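Local coordinates for DUF4442 domain-containing protein (Pseudomonas aeruginosa, PDB 1YOC) that is of unknown function but has a hotdog-type domain and may, like PaaI-type thioesterases, act on acyl thioesters, at residues Pro15-Ser19 and Ala33-Val37; Ala44-Phe48 and Ala69-Ala73; Leu39-Ala44 and Thr76-Ser81. All coordinates share one frame; numbering follows the deposited sequence.

Overall arrangement
All three contacts lie within one hotdog domain, where an antiparallel sheet wraps around the long helix 63-81. They involve the first hairpin of the sheet, strands 35-40 and 43-48, which are neighbours in it. Contact 1 comes first along the chain and lays helix 15-25 against the start of strand 35-40; this strand is outermost in the sheet of this chain. Contacts 2 and 3 share Ala44, strand 43-48 and helix 63-81, with contact 2 nested inside the loop closed by contact 3. Their centres are about 11 Å apart, and the centre of contact 1 lies about 11 Å from that of contact 2 and 16 Å from that of contact 3. The hairpin is thus held by the central helix and by helix 15-25.

Contact 1 of 3, residues Pro15-Ser19 and Ala33-Val37; sequences PAQFS and APQFV
Pro15 O is gripped by two N-H groups: Ser19 N, closing the helical turn, and Gln35 NE2 from the edge strand at 3.2 Å. The second bond is fairly straight at its hydrogen, 161°, and lies near the amide plane of Gln35, but the nitrogen sits above the carbonyl plane of Pro15. Gln35 reaches it because its chain bends at chi2, carrying the amide away from the strand and across to the helix. There NE2 also lies 3.0 Å from Ser19 OG, while CD packs against Pro15 CB. The other end of the amide, OE1, comes within 3.5 Å of Phe18 CD2, the amide plane being tilted well away from the ring plane. Phe18 holds its ring beside its own carbonyl carbon, pointing opposite the backbone N (chi1 176°), which carries the ring to Pro34 and Phe36. The ring edge at CE2 meets Pro34 O at 3.2 Å, near the ring plane, and CZ approaches the edge of the Phe36 ring at CD2, 3.6 Å away, with the two ring planes 77° apart. A water joins Ser19 OG to Pro34 O, donating to the carbonyl at 2.8 Å. Met7 of helix 2-13 touches both phenylalanines. The contact therefore joins helix 15-25 to strand 35-40 through a polar, partly hydrated side and a buried aromatic side, with the Gln35 amide fixed between them.

Contact 2 of 3, residues Ala44-Phe48 and Ala69-Ala73; sequences AEVTF and AAELA
In the hotdog fold the sheet curls round a central helix, and here strand 43-48 lies on helix 63-81 with the short segment axes 8.3 Å apart and running roughly antiparallel, at 147°. No hydrogen bond crosses between segments 44-48 and 69-73; the join is apolar and buried, made by the alternate strand residues Ala44, Val46 and Phe48. Small alanines on the helix let the strand come close: Ala44 CB rests 3.5 Å from Ala73 O and also faces the methyl of Ala73. Val46 straddles the helix turn with its two branches. Its CG1, anti to the carbonyl carbon (chi1 -54°), meets Leu72 CD2 and Ala73 CB, each at 4.1 Å, while CG2 lies over Ala69 O at 3.8 Å. That carbonyl already accepts the helical bond from Ala73 N, so the methyl covers an oxygen that is satisfied. Phe36 of strand 35-40 touches both Val46 and Leu72, extending the same core, and Ala65 and Leu66 of the helix also pack on Phe48. At the far end of the strand the Phe48 ring approaches Ala69 obliquely, with CE2 3.5 Å and CD2 3.7 Å from the Ala69 CB methyl.

Contact 3 of 3, residues Leu39-Ala44 and Thr76-Ser81; sequences LRPGYA and TMTDAS
Ser81 OG joins the last turn of helix 63-81 to the hairpin: it accepts a nearly straight bond from Gly42 N (2.8 Å, 167°) and donates to Met77 O at 2.6 Å. Its chi1 of -48° sets OG beside its own backbone N, folded back over the preceding turn, from where it can serve both partners. The donor to Met77 O lies above that carbonyl plane. Gly42 sits in the type II turn from Arg40 to Tyr43, with a positive phi suited to glycine, and Pro41 ahead of it sets its ring CG 3.6 Å from Ala80 O. Met77 runs extended through chi1 and chi2, then bends at chi3 (66°). This brings SD alongside the peptide between Gly42 and Tyr43, 3.3 Å from Gly42 C, while nearer the backbone its CB meets the methyl of Ala44. On the first strand of the hairpin, Leu39 and Thr76 cross at about a right angle. Both Leu39 methyls meet Thr76 CG2, the nearer, CD2, at a tight 3.2 Å. Thr76 turns OG1 back to its own helix, where it bonds Leu72 O. Arg40 leaves the backbone on the side away from the helix, and Tyr43 CB lies over one face of its guanidinium, with NE in a salt bridge to Glu38. Met77 and Ser81 also touch Trp116. The chemistry thus divides: the serine satisfies a turn N-H that the hairpin's own strand pairing does not, while thioether and methyl groups make the apolar part of the join.

Contact 1 of 3, residues Pro15-Ser19 and Ala33-Val37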
ATOM      1  N   PRO B  15      -0.867 -21.064  12.514  1.00 26.84           N
ATOM      2  CA  PRO B  15      -1.367 -19.713  12.194  1.00 26.41           C
ATOM      3  C   PRO B  15      -1.317 -18.688  13.304  1.00 26.75           C
ATOM      4  O   PRO B  15      -0.838 -17.568  13.092  1.00 24.04           O
ATOM      5  CB  PRO B  15      -2.803 -19.959  11.688  1.00 27.31           C
ATOM      6  CG  PRO B  15      -3.168 -21.285  12.293  1.00 27.68           C
ATOM      7  CD  PRO B  15      -1.881 -22.089  12.210  1.00 26.57           C
ATOM      8  N   ALA B  16      -1.801 -19.044  14.492  1.00 26.12           N
ATOM      9  CA  ALA B  16      -1.772 -18.084  15.590  1.00 26.60           C
ATOM     10  C   ALA B  16      -0.320 -17.710  15.958  1.00 26.17           C
ATOM     11  O   ALA B  16      -0.031 -16.562  16.324  1.00 26.65           O
ATOM     12  CB  ALA B  16      -2.518 -18.656  16.831  1.00 28.41           C
ATOM     13  N   GLN B  17       0.593 -18.670  15.868  1.00 25.59           N
ATOM     14  CA  GLN B  17       1.989 -18.366  16.185  1.00 25.14           C
ATOM     15  C   GLN B  17       2.565 -17.490  15.065  1.00 22.60           C
ATOM     16  O   GLN B  17       3.336 -16.575  15.325  1.00 21.67           O
ATOM     17  CB  GLN B  17       2.835 -19.641  16.319  1.00 25.74           C
ATOM     18  CG  GLN B  17       2.422 -20.611  17.479  1.00 30.66           C
ATOM     19  CD  GLN B  17       1.358 -21.661  17.071  1.00 32.87           C
ATOM     20  OE1 GLN B  17       1.138 -22.655  17.783  1.00 34.15           O
ATOM     21  NE2 GLN B  17       0.698 -21.442  15.936  1.00 31.66           N
ATOM     22  N   PHE B  18       2.236 -17.806  13.815  1.00 20.26           N
ATOM     23  CA  PHE B  18       2.755 -16.994  12.696  1.00 17.97           C
ATOM     24  C   PHE B  18       2.227 -15.576  12.860  1.00 16.47           C
ATOM     25  O   PHE B  18       2.973 -14.597  12.689  1.00 17.05           O
ATOM     26  CB  PHE B  18       2.290 -17.566  11.349  1.00 17.15           C
ATOM     27  CG  PHE B  18       2.699 -16.744  10.179  1.00 16.54           C
ATOM     28  CD1 PHE B  18       3.962 -16.931   9.579  1.00 16.48           C
ATOM     29  CD2 PHE B  18       1.874 -15.726   9.722  1.00 18.19           C
ATOM     30  CE1 PHE B  18       4.402 -16.116   8.552  1.00 16.48           C
ATOM     31  CE2 PHE B  18       2.293 -14.871   8.678  1.00 16.90           C
ATOM     32  CZ  PHE B  18       3.579 -15.066   8.085  1.00 17.05           C
ATOM     33  N   SER B  19       0.944 -15.454  13.206  1.00 16.62           N
ATOM     34  CA  SER B  19       0.342 -14.141  13.376  1.00 17.17           C
ATOM     35  C   SER B  19       1.032 -13.327  14.457  1.00 17.35           C
ATOM     36  O   SER B  19       1.237 -12.111  14.292  1.00 16.60           O
ATOM     37  CB  SER B  19      -1.155 -14.258  13.687  1.00 18.76           C
ATOM     38  OG  SER B  19      -1.886 -14.700  12.543  1.00 18.06           O
ATOM     39  N   ALA B  33      -3.311  -9.336   8.739  1.00 11.82           N
ATOM     40  CA  ALA B  33      -3.382 -10.701   9.338  1.00 12.63           C
ATOM     41  C   ALA B  33      -3.159 -11.779   8.285  1.00 11.74           C
ATOM     42  O   ALA B  33      -3.980 -12.658   8.075  1.00 12.91           O
ATOM     43  CB  ALA B  33      -4.764 -10.891  10.009  1.00 14.04           C
ATOM     44  N   PRO B  34      -2.004 -11.742   7.615  1.00 12.50           N
ATOM     45  CA  PRO B  34      -1.713 -12.720   6.563  1.00 12.73           C
ATOM     46  C   PRO B  34      -1.181 -14.082   7.027  1.00 13.51           C
ATOM     47  O   PRO B  34      -0.801 -14.254   8.195  1.00 13.81           O
ATOM     48  CB  PRO B  34      -0.665 -11.974   5.734  1.00 11.07           C
ATOM     49  CG  PRO B  34       0.205 -11.326   6.868  1.00 11.62           C
ATOM     50  CD  PRO B  34      -0.803 -10.942   7.954  1.00 11.35           C
ATOM     51  N   GLN B  35      -1.193 -15.042   6.103  1.00 11.90           N
ATOM     52  CA  GLN B  35      -0.614 -16.366   6.363  1.00 13.63           C
ATOM     53  C   GLN B  35       0.065 -16.756   5.055  1.00 12.95           C
ATOM     54  O   GLN B  35      -0.337 -16.290   3.965  1.00 16.15           O
ATOM     55  CB  GLN B  35      -1.709 -17.401   6.666  1.00 14.14           C
ATOM     56  CG  GLN B  35      -2.508 -17.116   7.934  1.00 14.90           C
ATOM     57  CD  GLN B  35      -1.650 -17.326   9.182  1.00 17.58           C
ATOM     58  OE1 GLN B  35      -0.653 -18.059   9.155  1.00 18.11           O
ATOM     59  NE2 GLN B  35      -2.035 -16.689  10.269  1.00 17.48           N
ATOM     60  N   PHE B  36       1.103 -17.560   5.129  1.00 13.61           N
ATOM     61  CA  PHE B  36       1.715 -18.053   3.894  1.00 14.40           C
ATOM     62  C   PHE B  36       1.114 -19.432   3.611  1.00 16.66           C
ATOM     63  O   PHE B  36       0.943 -20.255   4.548  1.00 15.63           O
ATOM     64  CB  PHE B  36       3.219 -18.261   4.049  1.00 13.70           C
ATOM     65  CG  PHE B  36       4.027 -17.040   3.741  1.00 13.85           C
ATOM     66  CD1 PHE B  36       4.540 -16.820   2.456  1.00 15.21           C
ATOM     67  CD2 PHE B  36       4.258 -16.088   4.723  1.00 12.23           C
ATOM     68  CE1 PHE B  36       5.275 -15.642   2.180  1.00 14.70           C
ATOM     69  CE2 PHE B  36       4.973 -14.946   4.458  1.00 13.38           C
ATOM     70  CZ  PHE B  36       5.488 -14.712   3.178  1.00 14.60           C
ATOM     71  N   VAL B  37       0.807 -19.678   2.333  1.00 16.36           N
ATOM     72  CA  VAL B  37       0.308 -20.983   1.874  1.00 18.43           C
ATOM     73  C   VAL B  37       1.569 -21.720   1.418  1.00 19.64           C
ATOM     74  O   VAL B  37       1.754 -22.926   1.678  1.00 19.18           O
ATOM     75  CB  VAL B  37      -0.633 -20.859   0.654  1.00 20.32           C
ATOM     76  CG1 VAL B  37      -1.000 -22.275   0.111  1.00 22.89           C
ATOM     77  CG2 VAL B  37      -1.859 -20.111   1.046  1.00 21.31           C
TER
HETATM   78  O   HOH W   1      -1.341 -12.972  10.620  1.00 14.55           O

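Contact 2 of 3, residues Ala44-Phe48 and Ala69-Ala73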
ATOM      1  N   ALA B  44       6.028 -17.683  -3.970  1.00 11.46           N
ATOM      2  CA  ALA B  44       5.416 -17.375  -2.677  1.00 11.16           C
ATOM      3  C   ALA B  44       3.923 -17.214  -2.892  1.00 11.50           C
ATOM      4  O   ALA B  44       3.458 -16.684  -3.925  1.00 11.05           O
ATOM      5  CB  ALA B  44       5.994 -16.092  -2.068  1.00 12.14           C
ATOM      6  N   GLU B  45       3.167 -17.707  -1.926  1.00 10.14           N
ATOM      7  CA  GLU B  45       1.727 -17.584  -1.984  1.00 12.32           C
ATOM      8  C   GLU B  45       1.227 -17.272  -0.590  1.00 11.08           C
ATOM      9  O   GLU B  45       1.533 -17.991   0.374  1.00 11.68           O
ATOM     10  CB  GLU B  45       1.099 -18.883  -2.520  1.00 12.92           C
ATOM     11  CG  GLU B  45      -0.420 -18.829  -2.666  1.00 14.60           C
ATOM     12  CD  GLU B  45      -0.985 -20.161  -3.200  1.00 20.57           C
ATOM     13  OE1 GLU B  45      -0.238 -20.921  -3.856  1.00 20.81           O
ATOM     14  OE2 GLU B  45      -2.176 -20.444  -2.979  1.00 23.10           O
ATOM     15  N   VAL B  46       0.481 -16.176  -0.492  1.00 11.85           N
ATOM     16  CA  VAL B  46      -0.041 -15.724   0.807  1.00 12.49           C
ATOM     17  C   VAL B  46      -1.551 -15.532   0.733  1.00 13.84           C
ATOM     18  O   VAL B  46      -2.134 -15.307  -0.354  1.00 14.93           O
ATOM     19  CB  VAL B  46       0.577 -14.339   1.258  1.00 15.55           C
ATOM     20  CG1 VAL B  46       2.115 -14.379   1.245  1.00 13.08           C
ATOM     21  CG2 VAL B  46       0.100 -13.267   0.383  1.00 18.91           C
ATOM     22  N   THR B  47      -2.194 -15.624   1.884  1.00 12.49           N
ATOM     23  CA  THR B  47      -3.634 -15.399   1.911  1.00 13.94           C
ATOM     24  C   THR B  47      -3.910 -14.435   3.063  1.00 13.04           C
ATOM     25  O   THR B  47      -3.096 -14.327   3.959  1.00 12.00           O
ATOM     26  CB  THR B  47      -4.427 -16.701   2.235  1.00 14.64           C
ATOM     27  OG1 THR B  47      -3.971 -17.240   3.493  1.00 13.61           O
ATOM     28  CG2 THR B  47      -4.211 -17.767   1.152  1.00 15.13           C
ATOM     29  N   PHE B  48      -5.004 -13.673   3.001  1.00 12.38           N
ATOM     30  CA  PHE B  48      -5.382 -12.891   4.175  1.00 11.00           C
ATOM     31  C   PHE B  48      -6.922 -12.818   4.157  1.00 13.02           C
ATOM     32  O   PHE B  48      -7.560 -12.814   3.090  1.00 11.87           O
ATOM     33  CB  PHE B  48      -4.686 -11.510   4.276  1.00 11.10           C
ATOM     34  CG  PHE B  48      -5.162 -10.476   3.280  1.00 11.53           C
ATOM     35  CD1 PHE B  48      -6.202  -9.615   3.600  1.00 12.39           C
ATOM     36  CD2 PHE B  48      -4.477 -10.309   2.058  1.00 10.61           C
ATOM     37  CE1 PHE B  48      -6.571  -8.546   2.711  1.00 11.86           C
ATOM     38  CE2 PHE B  48      -4.816  -9.271   1.167  1.00 10.12           C
ATOM     39  CZ  PHE B  48      -5.848  -8.390   1.483  1.00 10.38           C
ATOM     40  N   ALA B  69      -0.270  -7.357   0.819  1.00  8.90           N
ATOM     41  CA  ALA B  69      -0.104  -8.786   0.592  1.00  9.96           C
ATOM     42  C   ALA B  69       0.961  -8.998  -0.507  1.00  9.45           C
ATOM     43  O   ALA B  69       1.782  -9.919  -0.447  1.00  8.68           O
ATOM     44  CB  ALA B  69      -1.465  -9.424   0.113  1.00  9.53           C
ATOM     45  N   ALA B  70       0.923  -8.141  -1.529  1.00 10.51           N
ATOM     46  CA  ALA B  70       1.869  -8.256  -2.659  1.00  9.32           C
ATOM     47  C   ALA B  70       3.286  -8.010  -2.179  1.00 10.97           C
ATOM     48  O   ALA B  70       4.226  -8.739  -2.538  1.00 10.74           O
ATOM     49  CB  ALA B  70       1.497  -7.245  -3.764  1.00  9.08           C
ATOM     50  N   GLU B  71       3.443  -6.989  -1.343  1.00  9.96           N
ATOM     51  CA  GLU B  71       4.758  -6.671  -0.807  1.00  9.90           C
ATOM     52  C   GLU B  71       5.279  -7.863   0.032  1.00  9.70           C
ATOM     53  O   GLU B  71       6.470  -8.195  -0.010  1.00  9.41           O
ATOM     54  CB  GLU B  71       4.640  -5.454   0.096  1.00 12.47           C
ATOM     55  CG  GLU B  71       5.899  -5.125   0.806  1.00 15.20           C
ATOM     56  CD  GLU B  71       6.780  -4.195   0.012  1.00 21.92           C
ATOM     57  OE1 GLU B  71       6.733  -4.214  -1.261  1.00 20.93           O
ATOM     58  OE2 GLU B  71       7.535  -3.456   0.706  1.00 23.78           O
ATOM     59  N   LEU B  72       4.392  -8.479   0.802  1.00 10.18           N
ATOM     60  CA  LEU B  72       4.799  -9.599   1.654  1.00 10.23           C
ATOM     61  C   LEU B  72       5.252 -10.782   0.793  1.00  9.02           C
ATOM     62  O   LEU B  72       6.284 -11.394   1.043  1.00  9.74           O
ATOM     63  CB  LEU B  72       3.642 -10.019   2.564  1.00 10.49           C
ATOM     64  CG  LEU B  72       3.926 -11.253   3.444  1.00  9.28           C
ATOM     65  CD1 LEU B  72       5.050 -11.010   4.444  1.00  8.71           C
ATOM     66  CD2 LEU B  72       2.603 -11.582   4.174  1.00 11.57           C
ATOM     67  N   ALA B  73       4.475 -11.098  -0.234  1.00 10.18           N
ATOM     68  CA  ALA B  73       4.842 -12.227  -1.097  1.00 11.04           C
ATOM     69  C   ALA B  73       6.109 -11.939  -1.894  1.00 10.24           C
ATOM     70  O   ALA B  73       7.031 -12.773  -1.938  1.00 10.58           O
ATOM     71  CB  ALA B  73       3.699 -12.556  -2.047  1.00  9.44           C
TER

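Contact 3 of 3, residues Leu39-Ala44 and Thr76-Ser81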
ATOM      1  N   LEU B  39       6.030 -21.040   0.456  1.00 14.25           N
ATOM      2  CA  LEU B  39       7.166 -20.137   0.350  1.00 16.22           C
ATOM      3  C   LEU B  39       8.411 -20.978   0.072  1.00 17.54           C
ATOM      4  O   LEU B  39       8.721 -21.896   0.827  1.00 17.49           O
ATOM      5  CB  LEU B  39       7.354 -19.358   1.660  1.00 14.92           C
ATOM      6  CG  LEU B  39       8.569 -18.425   1.695  1.00 15.97           C
ATOM      7  CD1 LEU B  39       8.463 -17.356   0.604  1.00 16.04           C
ATOM      8  CD2 LEU B  39       8.705 -17.754   3.061  1.00 18.90           C
ATOM      9  N   ARG B  40       9.096 -20.687  -1.024  1.00 16.43           N
ATOM     10  CA  ARG B  40      10.314 -21.387  -1.375  1.00 16.83           C
ATOM     11  C   ARG B  40      11.015 -20.495  -2.394  1.00 16.58           C
ATOM     12  O   ARG B  40      10.450 -19.515  -2.863  1.00 15.09           O
ATOM     13  CB  ARG B  40       9.986 -22.753  -2.000  1.00 18.61           C
ATOM     14  CG  ARG B  40       9.179 -22.677  -3.305  1.00 18.91           C
ATOM     15  CD  ARG B  40       8.754 -24.096  -3.777  1.00 24.13           C
ATOM     16  NE  ARG B  40       7.609 -24.025  -4.692  1.00 24.80           N
ATOM     17  CZ  ARG B  40       7.703 -23.731  -5.979  1.00 26.28           C
ATOM     18  NH1 ARG B  40       8.895 -23.494  -6.509  1.00 29.19           N
ATOM     19  NH2 ARG B  40       6.610 -23.651  -6.734  1.00 27.19           N
ATOM     20  N   PRO B  41      12.281 -20.794  -2.712  1.00 15.54           N
ATOM     21  CA  PRO B  41      12.987 -19.980  -3.696  1.00 14.77           C
ATOM     22  C   PRO B  41      12.139 -20.016  -4.982  1.00 14.22           C
ATOM     23  O   PRO B  41      11.672 -21.085  -5.392  1.00 14.58           O
ATOM     24  CB  PRO B  41      14.330 -20.728  -3.856  1.00 15.07           C
ATOM     25  CG  PRO B  41      14.522 -21.343  -2.463  1.00 14.99           C
ATOM     26  CD  PRO B  41      13.131 -21.880  -2.193  1.00 16.88           C
ATOM     27  N   GLY B  42      11.928 -18.856  -5.600  1.00 12.73           N
ATOM     28  CA  GLY B  42      11.135 -18.802  -6.821  1.00 13.74           C
ATOM     29  C   GLY B  42       9.610 -18.808  -6.709  1.00 13.32           C
ATOM     30  O   GLY B  42       8.929 -18.689  -7.736  1.00 13.31           O
ATOM     31  N   TYR B  43       9.045 -18.945  -5.510  1.00 12.55           N
ATOM     32  CA  TYR B  43       7.566 -18.956  -5.409  1.00 12.87           C
ATOM     33  C   TYR B  43       7.011 -18.577  -4.034  1.00 11.86           C
ATOM     34  O   TYR B  43       7.475 -19.089  -3.025  1.00 14.73           O
ATOM     35  CB  TYR B  43       7.034 -20.375  -5.755  1.00 13.21           C
ATOM     36  CG  TYR B  43       5.514 -20.449  -5.805  1.00 13.65           C
ATOM     37  CD1 TYR B  43       4.821 -20.023  -6.940  1.00 13.51           C
ATOM     38  CD2 TYR B  43       4.767 -20.873  -4.686  1.00 15.67           C
ATOM     39  CE1 TYR B  43       3.400 -20.012  -6.971  1.00 13.33           C
ATOM     40  CE2 TYR B  43       3.327 -20.854  -4.695  1.00 16.00           C
ATOM     41  CZ  TYR B  43       2.670 -20.418  -5.848  1.00 15.54           C
ATOM     42  OH  TYR B  43       1.287 -20.372  -5.878  1.00 18.01           O
ATOM     43  N   ALA B  44       6.028 -17.683  -3.970  1.00 11.46           N
ATOM     44  CA  ALA B  44       5.416 -17.375  -2.677  1.00 11.16           C
ATOM     45  C   ALA B  44       3.923 -17.214  -2.892  1.00 11.50           C
ATOM     46  O   ALA B  44       3.458 -16.684  -3.925  1.00 11.05           O
ATOM     47  CB  ALA B  44       5.994 -16.092  -2.068  1.00 12.14           C
ATOM     48  N   THR B  76       9.331 -11.457   0.517  1.00 10.88           N
ATOM     49  CA  THR B  76       9.778 -12.698   1.142  1.00 11.59           C
ATOM     50  C   THR B  76      10.352 -13.645   0.061  1.00 12.16           C
ATOM     51  O   THR B  76      11.414 -14.270   0.255  1.00 12.59           O
ATOM     52  CB  THR B  76       8.643 -13.365   1.905  1.00 13.10           C
ATOM     53  OG1 THR B  76       8.164 -12.451   2.914  1.00 18.24           O
ATOM     54  CG2 THR B  76       9.185 -14.601   2.685  1.00 16.45           C
ATOM     55  N   MET B  77       9.681 -13.751  -1.079  1.00 10.80           N
ATOM     56  CA  MET B  77      10.254 -14.605  -2.142  1.00 10.88           C
ATOM     57  C   MET B  77      11.670 -14.102  -2.551  1.00 11.81           C
ATOM     58  O   MET B  77      12.578 -14.895  -2.769  1.00 12.62           O
ATOM     59  CB  MET B  77       9.363 -14.610  -3.391  1.00 11.03           C
ATOM     60  CG  MET B  77       9.977 -15.431  -4.541  1.00 12.34           C
ATOM     61  SD  MET B  77       8.829 -15.697  -5.904  1.00 13.05           S
ATOM     62  CE  MET B  77       8.676 -13.978  -6.468  1.00 13.27           C
ATOM     63  N   THR B  78      11.840 -12.795  -2.708  1.00 11.60           N
ATOM     64  CA  THR B  78      13.149 -12.237  -3.094  1.00 11.09           C
ATOM     65  C   THR B  78      14.218 -12.621  -2.071  1.00 12.04           C
ATOM     66  O   THR B  78      15.311 -13.091  -2.445  1.00 11.52           O
ATOM     67  CB  THR B  78      13.056 -10.718  -3.225  1.00 10.37           C
ATOM     68  OG1 THR B  78      12.137 -10.405  -4.286  1.00  9.96           O
ATOM     69  CG2 THR B  78      14.452 -10.088  -3.525  1.00 11.04           C
ATOM     70  N   ASP B  79      13.875 -12.461  -0.796  1.00 11.43           N
ATOM     71  CA  ASP B  79      14.780 -12.813   0.310  1.00 12.20           C
ATOM     72  C   ASP B  79      15.160 -14.305   0.266  1.00 12.71           C
ATOM     73  O   ASP B  79      16.308 -14.680   0.568  1.00 11.51           O
ATOM     74  CB  ASP B  79      14.112 -12.505   1.654  1.00 13.24           C
ATOM     75  CG  ASP B  79      15.098 -12.524   2.821  1.00 14.68           C
ATOM     76  OD1 ASP B  79      15.990 -11.638   2.829  1.00 15.69           O
ATOM     77  OD2 ASP B  79      14.983 -13.432   3.700  1.00 14.91           O
ATOM     78  N   ALA B  80      14.193 -15.138  -0.083  1.00 12.60           N
ATOM     79  CA  ALA B  80      14.425 -16.593  -0.157  1.00 14.51           C
ATOM     80  C   ALA B  80      15.149 -17.044  -1.428  1.00 14.34           C
ATOM     81  O   ALA B  80      15.735 -18.130  -1.464  1.00 16.36           O
ATOM     82  CB  ALA B  80      13.061 -17.350  -0.078  1.00 14.30           C
ATOM     83  N   SER B  81      15.155 -16.196  -2.454  1.00 12.65           N
ATOM     84  CA  SER B  81      15.695 -16.592  -3.747  1.00 12.60           C
ATOM     85  C   SER B  81      17.062 -16.095  -4.195  1.00 13.79           C
ATOM     86  O   SER B  81      17.756 -16.807  -4.941  1.00 13.45           O
ATOM     87  CB  SER B  81      14.677 -16.254  -4.840  1.00 11.13           C
ATOM     88  OG  SER B  81      13.381 -16.711  -4.489  1.00 11.18           O
TER